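Local coordinates for protein transcriptional regulator (TetR/AcrR family) (Bacillus halodurans, PDB 5GP9) that probably represses genes of fatty acid degradation by binding their operator DNA as a TetR-family regulator, and takes up a fatty acid in its C-terminal domain, at residues A[78-82]-A[136-142]; A[86-90]-A[126-130]; A[155-160]-A[183-187]. All coordinates share one frame; numbering follows the deposited sequence.

Contact 1: A[78-82]-A[136-142]; sequences DVEEK and EGKEKGY. With GOL (glycerol), chain D.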
loop_
_atom_site.group_PDB
_atom_site.type_symbol
_atom_site.label_atom_id
_atom_site.label_comp_id
_atom_site.label_asym_id
_atom_site.label_seq_id
_atom_site.Cartn_x
_atom_site.Cartn_y
_atom_site.Cartn_z
ATOM N N ASP A 78 -23.971 1.991 -17.331
ATOM C CA ASP A 78 -24.156 2.027 -15.907
ATOM C C ASP A 78 -22.791 2.226 -15.192
ATOM O O ASP A 78 -21.798 1.613 -15.573
ATOM C CB ASP A 78 -24.886 0.723 -15.520
ATOM C CG ASP A 78 -25.109 0.585 -14.042
ATOM O OD1 ASP A 78 -24.376 1.240 -13.280
ATOM O OD2 ASP A 78 -25.994 -0.198 -13.633
ATOM N N VAL A 79 -22.729 3.073 -14.170
ATOM C CA VAL A 79 -21.434 3.320 -13.499
ATOM C C VAL A 79 -21.034 2.216 -12.461
ATOM O O VAL A 79 -19.875 2.213 -11.909
ATOM C CB VAL A 79 -21.402 4.721 -12.838
ATOM C CG1 VAL A 79 -21.864 5.810 -13.786
ATOM C CG2 VAL A 79 -22.217 4.740 -11.566
ATOM N N GLU A 80 -22.035 1.384 -12.105
ATOM C CA GLU A 80 -21.865 0.054 -11.466
ATOM C C GLU A 80 -20.997 -0.775 -12.389
ATOM O O GLU A 80 -20.001 -1.392 -11.986
ATOM C CB GLU A 80 -23.243 -0.641 -11.292
ATOM C CG GLU A 80 -23.296 -2.131 -10.920
ATOM C CD GLU A 80 -23.411 -3.046 -12.155
ATOM O OE1 GLU A 80 -24.425 -2.917 -12.907
ATOM O OE2 GLU A 80 -22.478 -3.878 -12.386
ATOM N N GLU A 81 -21.375 -0.763 -13.658
ATOM C CA GLU A 81 -20.639 -1.503 -14.652
ATOM C C GLU A 81 -19.237 -0.938 -14.761
ATOM O O GLU A 81 -18.298 -1.702 -14.860
ATOM C CB GLU A 81 -21.354 -1.430 -16.015
ATOM C CG GLU A 81 -21.144 -2.594 -16.963
ATOM C CD GLU A 81 -21.857 -2.330 -18.296
ATOM O OE1 GLU A 81 -21.170 -2.234 -19.341
ATOM O OE2 GLU A 81 -23.096 -2.136 -18.284
ATOM N N LYS A 82 -19.127 0.384 -14.781
ATOM C CA LYS A 82 -17.844 1.066 -14.978
ATOM C C LYS A 82 -16.830 0.751 -13.847
ATOM O O LYS A 82 -15.625 0.587 -14.109
ATOM C CB LYS A 82 -18.055 2.538 -15.133
ATOM C CG LYS A 82 -18.741 2.862 -16.445
ATOM C CD LYS A 82 -18.652 4.352 -16.665
ATOM C CE LYS A 82 -19.411 4.762 -17.931
ATOM N NZ LYS A 82 -19.301 6.230 -18.108
ATOM N N GLU A 136 -18.897 11.114 -11.715
ATOM C CA GLU A 136 -19.999 10.587 -12.556
ATOM C C GLU A 136 -21.048 9.876 -11.757
ATOM O O GLU A 136 -22.286 10.164 -11.841
ATOM C CB GLU A 136 -19.439 9.678 -13.651
ATOM C CG GLU A 136 -20.462 9.279 -14.665
ATOM C CD GLU A 136 -19.953 8.374 -15.771
ATOM O OE1 GLU A 136 -18.715 8.225 -15.961
ATOM O OE2 GLU A 136 -20.865 7.827 -16.457
ATOM N N GLY A 137 -20.595 8.926 -10.950
ATOM C CA GLY A 137 -21.508 8.161 -10.165
ATOM C C GLY A 137 -22.301 8.985 -9.189
ATOM O O GLY A 137 -23.477 8.660 -8.885
ATOM N N LYS A 138 -21.662 9.991 -8.615
ATOM C CA LYS A 138 -22.381 10.876 -7.710
ATOM C C LYS A 138 -23.455 11.642 -8.498
ATOM O O LYS A 138 -24.643 11.629 -8.102
ATOM C CB LYS A 138 -21.434 11.840 -6.988
ATOM C CG LYS A 138 -20.735 11.166 -5.796
ATOM C CD LYS A 138 -20.043 12.153 -4.870
ATOM C CE LYS A 138 -18.624 12.450 -5.242
ATOM N NZ LYS A 138 -18.141 13.551 -4.355
ATOM N N GLU A 139 -23.031 12.276 -9.580
ATOM C CA GLU A 139 -23.925 13.113 -10.409
ATOM C C GLU A 139 -25.208 12.332 -10.862
ATOM O O GLU A 139 -26.298 12.914 -10.864
ATOM C CB GLU A 139 -23.114 13.742 -11.587
ATOM C CG GLU A 139 -23.815 14.816 -12.449
ATOM C CD GLU A 139 -23.888 16.222 -11.806
ATOM O OE1 GLU A 139 -23.028 16.563 -10.956
ATOM O OE2 GLU A 139 -24.807 17.008 -12.174
ATOM N N LYS A 140 -25.103 11.033 -11.158
ATOM C CA LYS A 140 -26.230 10.201 -11.603
ATOM C C LYS A 140 -26.872 9.408 -10.494
ATOM O O LYS A 140 -27.651 8.494 -10.741
ATOM C CB LYS A 140 -25.765 9.238 -12.717
ATOM C CG LYS A 140 -24.972 9.930 -13.830
ATOM C CD LYS A 140 -24.674 9.015 -15.023
ATOM C CE LYS A 140 -23.883 9.648 -16.172
ATOM N NZ LYS A 140 -24.090 11.108 -16.268
ATOM N N GLY A 141 -26.520 9.683 -9.240
ATOM C CA GLY A 141 -27.266 9.135 -8.132
ATOM C C GLY A 141 -26.915 7.723 -7.727
ATOM O O GLY A 141 -27.518 7.203 -6.815
ATOM N N TYR A 142 -25.884 7.134 -8.342
ATOM C CA TYR A 142 -25.466 5.787 -8.004
ATOM C C TYR A 142 -24.587 5.732 -6.722
ATOM O O TYR A 142 -24.753 4.810 -5.875
ATOM C CB TYR A 142 -24.700 5.169 -9.145
ATOM C CG TYR A 142 -24.389 3.700 -8.882
ATOM C CD1 TYR A 142 -25.419 2.772 -8.661
ATOM C CD2 TYR A 142 -23.066 3.230 -8.850
ATOM C CE1 TYR A 142 -25.149 1.419 -8.448
ATOM C CE2 TYR A 142 -22.786 1.887 -8.663
ATOM C CZ TYR A 142 -23.819 0.982 -8.436
ATOM O OH TYR A 142 -23.535 -0.354 -8.245
HETATM C C1 GOL D . -15.740 9.134 -16.791
HETATM O O1 GOL D . -16.239 8.656 -15.515
HETATM C C2 GOL D . -14.807 8.088 -17.404
HETATM O O2 GOL D . -13.943 8.707 -18.373
HETATM C C3 GOL D . -15.538 6.882 -18.018
HETATM O O3 GOL D . -16.866 7.186 -18.417
#
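The backbones of Val79 and Gly137 come together here, their CA atoms 5.9 Å apart, where the start of helix 79-95 meets the end of helix 113-139. Asp78 takes the N-cap position of the first helix: its OD1 accepts from Glu80 N at 2.6 Å, met on the anti side and well out of the carboxylate plane. On the other segment Lys140 is the first residue to leave helical geometry, and Gly141, with positive phi, turns the chain so that Tyr142 folds back toward the first helix.

Val79 fills the middle of the contact, and its two methyls do different work. CG1 lies against the carboxylate end of Glu136, whereas CG2, set between the backbone N and the carbonyl carbon (chi1 -49°), reaches Gly137 CA and presses obliquely on the Tyr142 ring, 3.2 Å from Tyr142 CD2. With no side chain, Gly137 lets this methyl come close to the helix backbone. In the all-helical C-terminal domain of a TetR-family regulator, the contact thus joins two long helices at their ends, well away from the centre of the chain.

The phenol end of Tyr142 continues past Val79 to the base of Glu80, bringing Tyr142 OH to 3.1 Å from Glu80 CB, and the Tyr142 side chain also touches Leu188 on helix 180-189. On the far side of Val79 the extended chain of Lys82 runs roughly perpendicular to Glu136 and forms a salt bridge: Lys82 NZ lies 2.8 Å from Glu136 OE2, meeting its syn lone pair, with a weaker bond to OE1. A glycerol, probably from the crystallisation liquor, bridges the ion pair: its O3 accepts from Lys82 NZ at 2.6 Å, while its O1 donates to Glu136 OE1.

Contact 2: A[86-90]-A[126-130]; sequences LVNMH and YLNLL. With PLM (palmitic acid), chain E.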
loop_
_atom_site.group_PDB
_atom_site.type_symbol
_atom_site.label_atom_id
_atom_site.label_comp_id
_atom_site.label_asym_id
_atom_site.label_seq_id
_atom_site.Cartn_x
_atom_site.Cartn_y
_atom_site.Cartn_z
ATOM N N LEU A 86 -13.298 -1.288 -14.145
ATOM C CA LEU A 86 -12.032 -0.801 -13.561
ATOM C C LEU A 86 -11.411 -1.891 -12.686
ATOM O O LEU A 86 -10.222 -2.177 -12.860
ATOM C CB LEU A 86 -12.243 0.507 -12.778
ATOM C CG LEU A 86 -10.967 1.158 -12.213
ATOM C CD1 LEU A 86 -10.985 2.689 -12.342
ATOM C CD2 LEU A 86 -10.884 0.705 -10.775
ATOM N N VAL A 87 -12.170 -2.517 -11.801
ATOM C CA VAL A 87 -11.635 -3.610 -10.959
ATOM C C VAL A 87 -11.110 -4.776 -11.813
ATOM O O VAL A 87 -10.034 -5.303 -11.614
ATOM C CB VAL A 87 -12.696 -4.060 -9.952
ATOM C CG1 VAL A 87 -12.256 -5.232 -9.146
ATOM C CG2 VAL A 87 -13.043 -2.852 -9.026
ATOM N N ASN A 88 -11.932 -5.161 -12.778
ATOM C CA ASN A 88 -11.594 -6.230 -13.664
ATOM C C ASN A 88 -10.348 -5.968 -14.482
ATOM O O ASN A 88 -9.473 -6.817 -14.493
ATOM C CB ASN A 88 -12.817 -6.571 -14.513
ATOM C CG ASN A 88 -12.550 -7.727 -15.422
ATOM O OD1 ASN A 88 -12.300 -8.862 -14.948
ATOM N ND2 ASN A 88 -12.489 -7.445 -16.731
ATOM N N MET A 89 -10.169 -4.768 -15.044
ATOM C CA MET A 89 -8.955 -4.416 -15.789
ATOM C C MET A 89 -7.711 -4.253 -14.922
ATOM O O MET A 89 -6.629 -4.637 -15.338
ATOM C CB MET A 89 -9.189 -3.136 -16.589
ATOM C CG MET A 89 -10.131 -3.317 -17.768
ATOM S SD MET A 89 -9.326 -4.265 -19.111
ATOM C CE MET A 89 -7.802 -3.371 -19.315
ATOM N N HIS A 90 -7.832 -3.730 -13.695
ATOM C CA HIS A 90 -6.707 -3.709 -12.794
ATOM C C HIS A 90 -6.162 -5.101 -12.517
ATOM O O HIS A 90 -4.957 -5.352 -12.601
ATOM C CB HIS A 90 -7.127 -2.933 -11.496
ATOM C CG HIS A 90 -6.021 -2.645 -10.511
ATOM N ND1 HIS A 90 -5.886 -1.426 -9.885
ATOM C CD2 HIS A 90 -4.989 -3.395 -10.061
ATOM C CE1 HIS A 90 -4.875 -1.476 -9.040
ATOM N NE2 HIS A 90 -4.295 -2.645 -9.142
ATOM N N TYR A 126 -3.976 7.435 -13.042
ATOM C CA TYR A 126 -4.977 6.390 -12.753
ATOM C C TYR A 126 -5.942 6.922 -11.663
ATOM O O TYR A 126 -7.158 6.807 -11.728
ATOM C CB TYR A 126 -4.252 5.156 -12.275
ATOM C CG TYR A 126 -5.107 3.969 -11.908
ATOM C CD1 TYR A 126 -6.298 3.678 -12.569
ATOM C CD2 TYR A 126 -4.733 3.136 -10.933
ATOM C CE1 TYR A 126 -7.054 2.571 -12.227
ATOM C CE2 TYR A 126 -5.454 2.032 -10.595
ATOM C CZ TYR A 126 -6.628 1.754 -11.232
ATOM O OH TYR A 126 -7.374 0.616 -10.881
ATOM N N LEU A 127 -5.361 7.558 -10.643
ATOM C CA LEU A 127 -6.169 8.237 -9.584
ATOM C C LEU A 127 -7.135 9.276 -10.143
ATOM O O LEU A 127 -8.226 9.297 -9.715
ATOM C CB LEU A 127 -5.318 8.823 -8.447
ATOM C CG LEU A 127 -4.305 7.865 -7.773
ATOM C CD1 LEU A 127 -3.440 8.551 -6.689
ATOM C CD2 LEU A 127 -5.019 6.637 -7.227
ATOM N N ASN A 128 -6.744 10.065 -11.152
ATOM C CA ASN A 128 -7.692 11.000 -11.827
ATOM C C ASN A 128 -8.841 10.315 -12.551
ATOM O O ASN A 128 -9.976 10.776 -12.517
ATOM C CB ASN A 128 -6.943 11.888 -12.818
ATOM C CG ASN A 128 -5.983 12.864 -12.145
ATOM O OD1 ASN A 128 -5.995 13.080 -10.934
ATOM N ND2 ASN A 128 -5.100 13.438 -12.970
ATOM N N LEU A 129 -8.578 9.168 -13.156
ATOM C CA LEU A 129 -9.614 8.345 -13.724
ATOM C C LEU A 129 -10.592 7.846 -12.678
ATOM O O LEU A 129 -11.782 7.884 -12.859
ATOM C CB LEU A 129 -9.006 7.133 -14.479
ATOM C CG LEU A 129 -10.067 6.217 -15.055
ATOM C CD1 LEU A 129 -10.911 6.988 -16.075
ATOM C CD2 LEU A 129 -9.390 5.003 -15.663
ATOM N N LEU A 130 -10.069 7.339 -11.573
ATOM C CA LEU A 130 -10.906 6.982 -10.435
ATOM C C LEU A 130 -11.825 8.178 -10.011
ATOM O O LEU A 130 -13.012 8.042 -9.824
ATOM C CB LEU A 130 -10.058 6.529 -9.237
ATOM C CG LEU A 130 -9.667 5.046 -9.133
ATOM C CD1 LEU A 130 -8.798 4.779 -7.919
ATOM C CD2 LEU A 130 -10.851 4.094 -9.054
HETATM C C1 PLM E . 0.793 4.082 -2.286
HETATM O O1 PLM E . -0.228 3.367 -2.377
HETATM O O2 PLM E . 1.083 4.575 -1.197
HETATM C C2 PLM E . 1.696 4.371 -3.488
HETATM C C3 PLM E . 2.350 3.081 -4.031
HETATM C C4 PLM E . 3.473 3.255 -5.084
HETATM C C5 PLM E . 3.272 2.834 -6.571
HETATM C C6 PLM E . 2.079 1.927 -6.864
HETATM C C7 PLM E . 2.088 1.225 -8.211
HETATM C C8 PLM E . 0.941 0.269 -8.242
HETATM C C9 PLM E . -0.170 0.621 -9.177
HETATM C CA PLM E . -0.482 -0.556 -10.004
HETATM C CB PLM E . -1.749 -0.212 -10.760
HETATM C CC PLM E . -2.075 -1.375 -11.677
HETATM C CD PLM E . -0.833 -1.678 -12.523
HETATM C CE PLM E . -1.010 -1.826 -14.011
HETATM C CF PLM E . 0.310 -1.376 -14.636
HETATM C CG PLM E . 0.246 -1.678 -16.093
#
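His90 and Tyr126 both hold CG opposite the backbone N (chi1 -172° and 179°), which sends each ring out from its own helix into the gap between the two. There His90 ND1 and Tyr126 OH share a hydrogen bond of 2.7 Å, close to straight; either could be the donor. The hydroxyl sits at the edge of the imidazole, in its plane, while the two rings meet obliquely, their planes 53° apart. This polar link spans nearly antiparallel segments whose axes approach no closer than 13.1 Å, so that side chains rather than backbones fill the space.

Leu86, one turn before His90, comes at the tyrosine from the opposite direction. Its CD2 lies 3.5 Å from Tyr126 OH, and its CD1 packs against Tyr126 CE1. Leu130 comes in across the leucine, with Leu86 CD1 3.6 Å from Leu130 CD2. Phe65 of helix 50-74 meets Tyr126 edge-to-face.

The palmitic acid chain passes over one face of His90, with PLM CC 3.6 Å from His90 NE2, and its CB lies obliquely by the Tyr126 ring. The hydrogen bond thus gives two buried polar atoms a partner and restrains the imidazole's rotation, so that at this point the fatty acid's hydrocarbon chain meets a ring face, while ND1 is engaged with the phenol.

Contact 3: A[155-160]-A[183-187]; sequences MIFGTL and VHQLL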
loop_
_atom_site.group_PDB
_atom_site.type_symbol
_atom_site.label_atom_id
_atom_site.label_comp_id
_atom_site.label_asym_id
_atom_site.label_seq_id
_atom_site.Cartn_x
_atom_site.Cartn_y
_atom_site.Cartn_z
ATOM N N MET A 155 -9.806 4.752 -0.778
ATOM C CA MET A 155 -10.383 3.426 -0.412
ATOM C C MET A 155 -10.337 2.479 -1.623
ATOM O O MET A 155 -9.981 1.319 -1.491
ATOM C CB MET A 155 -11.825 3.621 0.074
ATOM C CG MET A 155 -12.439 2.272 0.481
ATOM S SD MET A 155 -14.160 2.197 1.034
ATOM C CE MET A 155 -14.677 2.612 -0.520
ATOM N N ILE A 156 -10.742 2.901 -2.804
ATOM C CA ILE A 156 -10.730 2.007 -3.939
ATOM C C ILE A 156 -9.287 1.550 -4.279
ATOM O O ILE A 156 -8.963 0.360 -4.471
ATOM C CB ILE A 156 -11.388 2.675 -5.164
ATOM C CG1 ILE A 156 -12.911 2.861 -4.944
ATOM C CG2 ILE A 156 -11.175 1.804 -6.416
ATOM C CD1 ILE A 156 -13.527 3.747 -5.960
ATOM N N PHE A 157 -8.396 2.527 -4.461
ATOM C CA PHE A 157 -7.052 2.233 -4.818
ATOM C C PHE A 157 -6.402 1.466 -3.743
ATOM O O PHE A 157 -5.682 0.461 -4.030
ATOM C CB PHE A 157 -6.230 3.476 -5.134
ATOM C CG PHE A 157 -4.838 3.119 -5.487
ATOM C CD1 PHE A 157 -4.548 2.537 -6.744
ATOM C CD2 PHE A 157 -3.826 3.182 -4.524
ATOM C CE1 PHE A 157 -3.256 2.061 -6.991
ATOM C CE2 PHE A 157 -2.559 2.748 -4.781
ATOM C CZ PHE A 157 -2.274 2.177 -6.003
ATOM N N GLY A 158 -6.576 1.912 -2.456
ATOM C CA GLY A 158 -5.851 1.242 -1.417
ATOM C C GLY A 158 -6.282 -0.217 -1.289
ATOM O O GLY A 158 -5.497 -1.101 -1.002
ATOM N N THR A 159 -7.570 -0.416 -1.495
ATOM C CA THR A 159 -8.133 -1.778 -1.463
ATOM C C THR A 159 -7.609 -2.650 -2.584
ATOM O O THR A 159 -7.136 -3.806 -2.337
ATOM C CB THR A 159 -9.698 -1.762 -1.406
ATOM O OG1 THR A 159 -10.101 -1.176 -0.188
ATOM C CG2 THR A 159 -10.193 -3.184 -1.356
ATOM N N LEU A 160 -7.739 -2.195 -3.797
ATOM C CA LEU A 160 -7.267 -3.000 -4.969
ATOM C C LEU A 160 -5.785 -3.317 -4.886
ATOM O O LEU A 160 -5.331 -4.424 -5.039
ATOM C CB LEU A 160 -7.565 -2.267 -6.225
ATOM C CG LEU A 160 -9.000 -1.986 -6.611
ATOM C CD1 LEU A 160 -9.151 -1.251 -7.943
ATOM C CD2 LEU A 160 -9.840 -3.245 -6.624
ATOM N N VAL A 183 -14.701 -8.077 -4.743
ATOM C CA VAL A 183 -14.066 -6.755 -4.364
ATOM C C VAL A 183 -14.977 -5.624 -4.778
ATOM O O VAL A 183 -15.235 -4.744 -4.023
ATOM C CB VAL A 183 -12.668 -6.605 -4.976
ATOM C CG1 VAL A 183 -12.179 -5.184 -4.842
ATOM C CG2 VAL A 183 -11.688 -7.589 -4.351
ATOM N N HIS A 184 -15.496 -5.722 -6.004
ATOM C CA HIS A 184 -16.460 -4.812 -6.515
ATOM C C HIS A 184 -17.656 -4.610 -5.577
ATOM O O HIS A 184 -18.026 -3.447 -5.284
ATOM C CB HIS A 184 -16.941 -5.359 -7.903
ATOM C CG HIS A 184 -18.055 -4.591 -8.494
ATOM N ND1 HIS A 184 -17.892 -3.322 -8.983
ATOM C CD2 HIS A 184 -19.355 -4.906 -8.668
ATOM C CE1 HIS A 184 -19.051 -2.880 -9.439
ATOM N NE2 HIS A 184 -19.947 -3.823 -9.258
ATOM N N GLN A 185 -18.258 -5.752 -5.124
ATOM C CA GLN A 185 -19.392 -5.670 -4.314
ATOM C C GLN A 185 -19.089 -5.048 -2.966
ATOM O O GLN A 185 -19.870 -4.285 -2.427
ATOM C CB GLN A 185 -19.957 -7.061 -4.065
ATOM C CG GLN A 185 -20.231 -7.921 -5.268
ATOM C CD GLN A 185 -21.547 -7.697 -5.953
ATOM O OE1 GLN A 185 -22.023 -6.563 -6.157
ATOM N NE2 GLN A 185 -22.119 -8.813 -6.401
ATOM N N LEU A 186 -17.941 -5.402 -2.431
ATOM C CA LEU A 186 -17.512 -4.967 -1.141
ATOM C C LEU A 186 -17.264 -3.453 -1.120
ATOM O O LEU A 186 -17.675 -2.771 -0.160
ATOM C CB LEU A 186 -16.279 -5.771 -0.684
ATOM C CG LEU A 186 -15.661 -5.430 0.672
ATOM C CD1 LEU A 186 -16.586 -5.647 1.846
ATOM C CD2 LEU A 186 -14.361 -6.252 0.876
ATOM N N LEU A 187 -16.651 -2.908 -2.160
ATOM C CA LEU A 187 -16.519 -1.517 -2.311
ATOM C C LEU A 187 -17.843 -0.759 -2.399
ATOM O O LEU A 187 -18.021 0.299 -1.818
ATOM C CB LEU A 187 -15.618 -1.140 -3.442
ATOM C CG LEU A 187 -14.162 -1.563 -3.471
ATOM C CD1 LEU A 187 -13.449 -1.347 -4.806
ATOM C CD2 LEU A 187 -13.417 -0.814 -2.375
#
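Leu187 projects from helix 180-189 into the side of helix 149-169 and slides past Thr159 and Met155, which point the opposite way. With CG anti to its carbonyl carbon (chi1 -61°), Leu187 places CD2 4.0 Å from Thr159 CB; the same methyl also touches Thr159 CG2 and lies 4.1 Å from Met155 CE. The thioether chain of Met155 is extended as far as its sulfur and bends only at the last torsion, which brings the terminal methyl round to the leucine. The other branch of Leu187, CD1, faces Ile156 CG2 at 4.2 Å.

One turn along each helix, Leu160 and Val183 meet at a slant, making the tightest touch between the segments, 3.5 Å between Leu160 CD2 and Val183 CG1. Leu160 CD2 also comes loosely within reach of Leu187 CD1, so the two groups of contacts run into each other. The segments run roughly antiparallel, their directions 146° apart, with axes 11.2 Å apart at closest approach.

Thr159 turns its hydroxyl back onto its own helix: OG1 donates to Met155 O at 2.8 Å. That carbonyl also accepts from Thr159 N, the two donors arriving from opposite faces of its plane. The buried hydroxyl is therefore satisfied within the helix, even though OG1, like CB and CG2, lies against the CD2 methyl of Leu187.

Both helices border the second subunit, where Met155 packs on Thr159 of the other chain, Thr159 on its Met155, and Leu186 on that same methionine. This reciprocal packing places the contact at the dimer interface. In TetR-family regulators the last two helices of the C-terminal domain commonly pair with those of the partner subunit as a four-helix bundle, an arrangement with which this apolar antiparallel pair is consistent.

Contacts 1 and 2 are made by the same two helices, 79-95 and 113-139, and their centres lie 14 Å apart: contact 1 at the outer ends, contact 2 deeper in the domain beside the palmitic acid. Contact 3 lies 11 Å from contact 2 and is joined to it through Leu160, whose CD1 is 3.8 Å from His90 ND1 and also touches Leu86, and through Ile156, whose CG2 is 3.5 Å from Leu130 CD2. Side-chain packing, mostly apolar, thus runs from contact 2 to contact 3, whose Phe157 also touches the palmitic acid, and on toward the second subunit. Contacts 1 and 3, 16 Å apart, touch where Glu80 O approaches His184 CE1, and both reach the other chain.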